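ADP/ATP-dependent NAD(P)H-hydrate dehydratase (Bacillus subtilis, PDB 3RPZ) probably dehydrates the hydrated forms of NADH and NADPH at the expense of ADP or ATP, restoring the usable nicotinamide cofactors. Local coordinates at residues 217-228 / 239-247. Sequence-based numbering, arbitrary orientation.
Sequences TGDTLTGMILGM and VLNAVYLHG. With AMP (adenosine monophosphate), chain C.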
ATOM      1  N   THR A 217     -18.196  -2.801   5.157  1.00 13.18           N
ATOM      2  CA  THR A 217     -18.243  -2.187   6.474  1.00 12.27           C
ATOM      3  C   THR A 217     -18.629  -3.160   7.577  1.00 12.36           C
ATOM      4  O   THR A 217     -18.131  -3.028   8.720  1.00 12.77           O
ATOM      5  CB  THR A 217     -19.120  -0.944   6.494  1.00 12.33           C
ATOM      6  OG1 THR A 217     -20.436  -1.339   6.162  1.00 13.31           O
ATOM      7  CG2 THR A 217     -18.614   0.126   5.519  1.00 13.69           C
ATOM      8  N   GLY A 218     -19.495  -4.142   7.306  1.00 12.53           N
ATOM      9  CA  GLY A 218     -19.818  -5.121   8.300  1.00 13.05           C
ATOM     10  C   GLY A 218     -18.696  -6.109   8.560  1.00 12.98           C
ATOM     11  O   GLY A 218     -18.556  -6.637   9.652  1.00 13.33           O
ATOM     12  N   ASP A 219     -17.860  -6.318   7.545  1.00 12.72           N
ATOM     13  CA  ASP A 219     -16.681  -7.160   7.700  1.00 11.97           C
ATOM     14  C   ASP A 219     -15.706  -6.496   8.673  1.00 12.82           C
ATOM     15  O   ASP A 219     -15.142  -7.141   9.581  1.00 12.89           O
ATOM     16  CB  ASP A 219     -16.067  -7.469   6.326  1.00 12.73           C
ATOM     17  CG  ASP A 219     -17.041  -8.063   5.372  1.00 14.22           C
ATOM     18  OD1 ASP A 219     -17.826  -8.979   5.767  1.00 13.42           O
ATOM     19  OD2 ASP A 219     -17.059  -7.638   4.191  1.00 14.45           O
ATOM     20  N   THR A 220     -15.444  -5.183   8.490  1.00 11.95           N
ATOM     21  CA  THR A 220     -14.664  -4.428   9.429  1.00 12.10           C
ATOM     22  C   THR A 220     -15.239  -4.536  10.875  1.00 11.67           C
ATOM     23  O   THR A 220     -14.513  -4.689  11.857  1.00 12.98           O
ATOM     24  CB  THR A 220     -14.608  -2.980   8.975  1.00 12.67           C
ATOM     25  OG1 THR A 220     -13.953  -2.886   7.702  1.00 13.27           O
ATOM     26  CG2 THR A 220     -13.863  -2.106   9.977  1.00 13.24           C
ATOM     27  N   LEU A 221     -16.563  -4.350  11.008  1.00 12.16           N
ATOM     28  CA  LEU A 221     -17.199  -4.421  12.312  1.00 12.34           C
ATOM     29  C   LEU A 221     -16.913  -5.750  12.999  1.00 12.05           C
ATOM     30  O   LEU A 221     -16.592  -5.768  14.195  1.00 12.38           O
ATOM     31  CB  LEU A 221     -18.711  -4.154  12.230  1.00 12.92           C
ATOM     32  CG  LEU A 221     -19.432  -4.344  13.543  1.00 12.64           C
ATOM     33  CD1 LEU A 221     -19.019  -3.310  14.574  1.00 13.94           C
ATOM     34  CD2 LEU A 221     -20.960  -4.280  13.306  1.00 14.55           C
ATOM     35  N   THR A 222     -17.032  -6.874  12.286  1.00 11.62           N
ATOM     36  CA  THR A 222     -16.765  -8.173  12.903  1.00 12.39           C
ATOM     37  C   THR A 222     -15.384  -8.201  13.524  1.00 12.49           C
ATOM     38  O   THR A 222     -15.163  -8.659  14.630  1.00 13.06           O
ATOM     39  CB  THR A 222     -16.918  -9.252  11.850  1.00 11.51           C
ATOM     40  OG1 THR A 222     -18.300  -9.291  11.492  1.00 13.35           O
ATOM     41  CG2 THR A 222     -16.475 -10.628  12.355  1.00 13.56           C
ATOM     42  N   GLY A 223     -14.422  -7.668  12.784  1.00 12.55           N
ATOM     43  CA  GLY A 223     -13.059  -7.560  13.329  1.00 12.44           C
ATOM     44  C   GLY A 223     -12.941  -6.672  14.542  1.00 12.23           C
ATOM     45  O   GLY A 223     -12.271  -7.014  15.534  1.00 12.97           O
ATOM     46  N   MET A 224     -13.595  -5.523  14.501  1.00 12.23           N
ATOM     47  CA  MET A 224     -13.575  -4.636  15.662  1.00 12.16           C
ATOM     48  C   MET A 224     -14.141  -5.322  16.929  1.00 12.66           C
ATOM     49  O   MET A 224     -13.584  -5.228  18.019  1.00 13.63           O
ATOM     50  CB  MET A 224     -14.295  -3.339  15.372  1.00 12.29           C
ATOM     51  CG  MET A 224     -13.587  -2.477  14.393  1.00 12.29           C
ATOM     52  SD  MET A 224     -14.479  -0.951  13.979  1.00 14.21           S
ATOM     53  CE  MET A 224     -14.637  -0.174  15.559  1.00 17.84           C
ATOM     54  N   ILE A 225     -15.257  -6.045  16.773  1.00 12.37           N
ATOM     55  CA  ILE A 225     -15.807  -6.795  17.905  1.00 13.13           C
ATOM     56  C   ILE A 225     -14.779  -7.824  18.416  1.00 13.44           C
ATOM     57  O   ILE A 225     -14.555  -7.945  19.624  1.00 14.27           O
ATOM     58  CB  ILE A 225     -17.107  -7.480  17.553  1.00 13.31           C
ATOM     59  CG1 ILE A 225     -18.168  -6.459  17.136  1.00 14.48           C
ATOM     60  CG2 ILE A 225     -17.688  -8.203  18.758  1.00 15.89           C
ATOM     61  CD1 ILE A 225     -19.471  -7.071  16.506  1.00 15.52           C
ATOM     62  N   LEU A 226     -14.129  -8.529  17.496  1.00 12.55           N
ATOM     63  CA  LEU A 226     -13.162  -9.543  17.850  1.00 13.28           C
ATOM     64  C   LEU A 226     -12.022  -8.961  18.694  1.00 13.49           C
ATOM     65  O   LEU A 226     -11.662  -9.486  19.718  1.00 13.70           O
ATOM     66  CB  LEU A 226     -12.603 -10.189  16.589  1.00 13.22           C
ATOM     67  CG  LEU A 226     -11.549 -11.288  16.803  1.00 13.18           C
ATOM     68  CD1 LEU A 226     -12.134 -12.470  17.595  1.00 15.01           C
ATOM     69  CD2 LEU A 226     -10.980 -11.768  15.448  1.00 13.28           C
ATOM     70  N   GLY A 227     -11.447  -7.865  18.242  1.00 12.73           N
ATOM     71  CA  GLY A 227     -10.391  -7.229  19.017  1.00 13.82           C
ATOM     72  C   GLY A 227     -10.895  -6.695  20.351  1.00 13.80           C
ATOM     73  O   GLY A 227     -10.234  -6.865  21.398  1.00 14.62           O
ATOM     74  N   MET A 228     -12.063  -6.042  20.362  1.00 13.55           N
ATOM     75  CA  MET A 228     -12.545  -5.480  21.622  1.00 14.64           C
ATOM     76  C   MET A 228     -12.843  -6.540  22.665  1.00 14.39           C
ATOM     77  O   MET A 228     -12.634  -6.339  23.863  1.00 15.10           O
ATOM     78  CB  MET A 228     -13.667  -4.474  21.391  1.00 16.40           C
ATOM     79  CG  MET A 228     -13.011  -2.998  20.915  1.00 16.78           C
ATOM     80  SD  MET A 228     -14.403  -1.930  20.737  1.00 20.70           S
ATOM     81  CE  MET A 228     -13.621  -0.907  19.496  1.00 20.38           C
ATOM     82  N   VAL A 239     -18.809  -5.635  22.751  1.00 14.16           N
ATOM     83  CA  VAL A 239     -19.739  -5.603  21.625  1.00 14.06           C
ATOM     84  C   VAL A 239     -20.315  -4.199  21.458  1.00 14.09           C
ATOM     85  O   VAL A 239     -20.314  -3.613  20.377  1.00 14.35           O
ATOM     86  CB  VAL A 239     -20.853  -6.641  21.798  1.00 13.97           C
ATOM     87  CG1 VAL A 239     -21.877  -6.506  20.652  1.00 16.16           C
ATOM     88  CG2 VAL A 239     -20.281  -8.055  21.821  1.00 15.34           C
ATOM     89  N   LEU A 240     -20.785  -3.640  22.561  1.00 14.36           N
ATOM     90  CA  LEU A 240     -21.435  -2.315  22.519  1.00 14.84           C
ATOM     91  C   LEU A 240     -20.471  -1.208  22.087  1.00 14.96           C
ATOM     92  O   LEU A 240     -20.800  -0.360  21.252  1.00 14.72           O
ATOM     93  CB  LEU A 240     -22.049  -1.967  23.898  1.00 15.32           C
ATOM     94  CG  LEU A 240     -23.241  -2.846  24.259  1.00 14.25           C
ATOM     95  CD1 LEU A 240     -23.401  -2.852  25.799  1.00 16.42           C
ATOM     96  CD2 LEU A 240     -24.482  -2.347  23.565  1.00 16.27           C
ATOM     97  N   ASN A 241     -19.245  -1.248  22.601  1.00 14.68           N
ATOM     98  CA  ASN A 241     -18.236  -0.261  22.217  1.00 14.54           C
ATOM     99  C   ASN A 241     -17.757  -0.424  20.796  1.00 13.64           C
ATOM    100  O   ASN A 241     -17.465   0.575  20.151  1.00 14.67           O
ATOM    101  CB  ASN A 241     -17.057  -0.235  23.186  1.00 14.41           C
ATOM    102  CG  ASN A 241     -17.463   0.351  24.570  1.00 16.59           C
ATOM    103  OD1 ASN A 241     -18.455   1.108  24.653  1.00 16.00           O
ATOM    104  ND2 ASN A 241     -16.719   0.035  25.636  1.00 15.98           N
ATOM    105  N   ALA A 242     -17.695  -1.651  20.283  1.00 13.74           N
ATOM    106  CA  ALA A 242     -17.295  -1.857  18.922  1.00 13.77           C
ATOM    107  C   ALA A 242     -18.311  -1.269  17.990  1.00 14.04           C
ATOM    108  O   ALA A 242     -17.974  -0.555  17.029  1.00 13.45           O
ATOM    109  CB  ALA A 242     -17.075  -3.356  18.635  1.00 13.89           C
ATOM    110  N   VAL A 243     -19.595  -1.585  18.221  1.00 14.18           N
ATOM    111  CA  VAL A 243     -20.673  -1.091  17.350  1.00 14.05           C
ATOM    112  C   VAL A 243     -20.696   0.463  17.401  1.00 13.78           C
ATOM    113  O   VAL A 243     -20.764   1.153  16.362  1.00 14.30           O
ATOM    114  CB  VAL A 243     -22.005  -1.657  17.769  1.00 13.16           C
ATOM    115  CG1 VAL A 243     -23.137  -1.040  16.976  1.00 14.58           C
ATOM    116  CG2 VAL A 243     -21.998  -3.173  17.563  1.00 14.66           C
ATOM    117  N   TYR A 244     -20.529   1.013  18.590  1.00 13.39           N
ATOM    118  CA  TYR A 244     -20.546   2.469  18.765  1.00 14.13           C
ATOM    119  C   TYR A 244     -19.385   3.147  18.060  1.00 13.34           C
ATOM    120  O   TYR A 244     -19.569   4.089  17.297  1.00 14.61           O
ATOM    121  CB  TYR A 244     -20.537   2.839  20.268  1.00 14.82           C
ATOM    122  CG  TYR A 244     -20.671   4.300  20.561  1.00 15.67           C
ATOM    123  CD1 TYR A 244     -19.624   5.169  20.327  1.00 16.02           C
ATOM    124  CD2 TYR A 244     -21.843   4.799  21.058  1.00 15.21           C
ATOM    125  CE1 TYR A 244     -19.771   6.541  20.575  1.00 16.18           C
ATOM    126  CE2 TYR A 244     -21.980   6.147  21.329  1.00 16.80           C
ATOM    127  CZ  TYR A 244     -20.932   6.991  21.059  1.00 16.08           C
ATOM    128  OH  TYR A 244     -21.109   8.395  21.328  1.00 19.69           O
ATOM    129  N   LEU A 245     -18.185   2.663  18.301  1.00 13.58           N
ATOM    130  CA  LEU A 245     -17.013   3.302  17.698  1.00 13.69           C
ATOM    131  C   LEU A 245     -16.985   3.134  16.193  1.00 13.38           C
ATOM    132  O   LEU A 245     -16.546   4.028  15.491  1.00 13.54           O
ATOM    133  CB  LEU A 245     -15.727   2.829  18.379  1.00 14.32           C
ATOM    134  CG  LEU A 245     -15.553   3.361  19.800  1.00 13.81           C
ATOM    135  CD1 LEU A 245     -14.380   2.679  20.520  1.00 17.24           C
ATOM    136  CD2 LEU A 245     -15.412   4.886  19.888  1.00 17.98           C
ATOM    137  N   HIS A 246     -17.439   1.986  15.690  1.00 12.73           N
ATOM    138  CA  HIS A 246     -17.574   1.759  14.231  1.00 13.62           C
ATOM    139  C   HIS A 246     -18.419   2.861  13.611  1.00 13.05           C
ATOM    140  O   HIS A 246     -17.987   3.500  12.647  1.00 13.43           O
ATOM    141  CB  HIS A 246     -18.141   0.374  14.041  1.00 13.16           C
ATOM    142  CG  HIS A 246     -18.456  -0.040  12.645  1.00 13.21           C
ATOM    143  ND1 HIS A 246     -19.741   0.038  12.129  1.00 13.99           N
ATOM    144  CD2 HIS A 246     -17.676  -0.589  11.675  1.00 13.00           C
ATOM    145  CE1 HIS A 246     -19.721  -0.496  10.901  1.00 13.48           C
ATOM    146  NE2 HIS A 246     -18.489  -0.895  10.611  1.00 13.44           N
ATOM    147  N   GLY A 247     -19.559   3.162  14.221  1.00 13.17           N
ATOM    148  CA  GLY A 247     -20.406   4.236  13.714  1.00 13.28           C
ATOM    149  C   GLY A 247     -19.763   5.599  13.887  1.00 13.90           C
ATOM    150  O   GLY A 247     -19.863   6.465  13.011  1.00 14.23           O
TER
HETATM  151  P   AMP C 278     -22.935  -5.390   6.355  1.00 14.61           P
HETATM  152  O1P AMP C 278     -21.630  -4.984   5.581  1.00 17.93           O
HETATM  153  O2P AMP C 278     -24.052  -5.312   5.391  1.00 18.62           O
HETATM  154  O3P AMP C 278     -22.660  -6.728   7.012  1.00 13.16           O
HETATM  155  O5' AMP C 278     -22.911  -4.422   7.536  1.00 14.46           O
HETATM  156  C5' AMP C 278     -23.182  -2.985   7.309  1.00 14.29           C
HETATM  157  C4' AMP C 278     -22.700  -2.202   8.480  1.00 13.48           C
HETATM  158  O4' AMP C 278     -22.841  -0.769   8.205  1.00 14.37           O
HETATM  159  C3' AMP C 278     -23.432  -2.454   9.780  1.00 13.02           C
HETATM  160  O3' AMP C 278     -22.587  -2.129  10.865  1.00 14.92           O
HETATM  161  C2' AMP C 278     -24.562  -1.426   9.606  1.00 13.79           C
HETATM  162  O2' AMP C 278     -25.280  -1.157  10.826  1.00 14.89           O
HETATM  163  C1' AMP C 278     -23.795  -0.220   9.116  1.00 15.11           C
HETATM  164  N9  AMP C 278     -24.621   0.671   8.293  1.00 13.26           N
HETATM  165  C8  AMP C 278     -24.946   0.504   7.004  1.00 14.68           C
HETATM  166  N7  AMP C 278     -25.751   1.519   6.549  1.00 16.16           N
HETATM  167  C5  AMP C 278     -25.884   2.333   7.615  1.00 15.52           C
HETATM  168  C6  AMP C 278     -26.639   3.588   7.849  1.00 15.66           C
HETATM  169  N6  AMP C 278     -27.355   4.117   6.839  1.00 17.01           N
HETATM  170  N1  AMP C 278     -26.550   4.094   9.077  1.00 16.23           N
HETATM  171  C2  AMP C 278     -25.834   3.554  10.074  1.00 16.52           C
HETATM  172  N3  AMP C 278     -25.131   2.386   9.948  1.00 15.25           N
HETATM  173  C4  AMP C 278     -25.213   1.837   8.772  1.00 13.80           C
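Leu221 CB lies over one face of the His246 imidazole, 3.8 Å from the ring centroid, a CH-pi contact displaced toward the NE2 side of the rim. The sulfur of Met224 meets the ring edge, with Thr220 CG2 farther along it. His246 NE2 donates to Thr217 O over 2.9 Å, at an N-H...O angle of 147°. The ring nitrogen stands above the carbonyl plane, and Leu221 N reaches this oxygen from the opposite face, giving it two donors. With CG anti to the backbone N (chi1 176°), the imidazole extends toward the helix 217-231 N-terminus. With an alanine in place of His246 the imidazole donor is gone, which is likely to leave Thr217 O with only Leu221 N among the donors described and to open a gap over Leu221 CB.

Farther along, the axes of segments 217-228 and 239-247 approach to 8.5 Å at 139°. The small Ala242 is consistent with this closeness, its CA 5.3 Å from the CA of Ile225. Ile225 CG1 touches Ala242 CB at 3.6 Å, while the sulfur of Met228 packs over the Ala242 backbone, 3.3 Å from its N, and against CB from the other side. A bend at the last torsion turns Met224 CE onto the backbone near His246 N. On one flank Ile225 CG2 meets Val239 CG2; on the other, Met228 CE meets Leu245 CD1.

Toward the start of helix 217-231 the packing becomes a nucleotide site: Gly218 N donates to AMP O1P, His246 CE1 lies 3.3 Å from AMP O3', and Ala23, Ser25 and Lys27 of the second subunit also hydrogen-bond AMP. Asp219 hydrogen-bonds the hydrated cofactor. Pairing His246 with Thr217 thus couples helix 235-256 to the phosphate-binding helix start, whose dipole would favour the anion, consistent with this family's ribokinase-like fold.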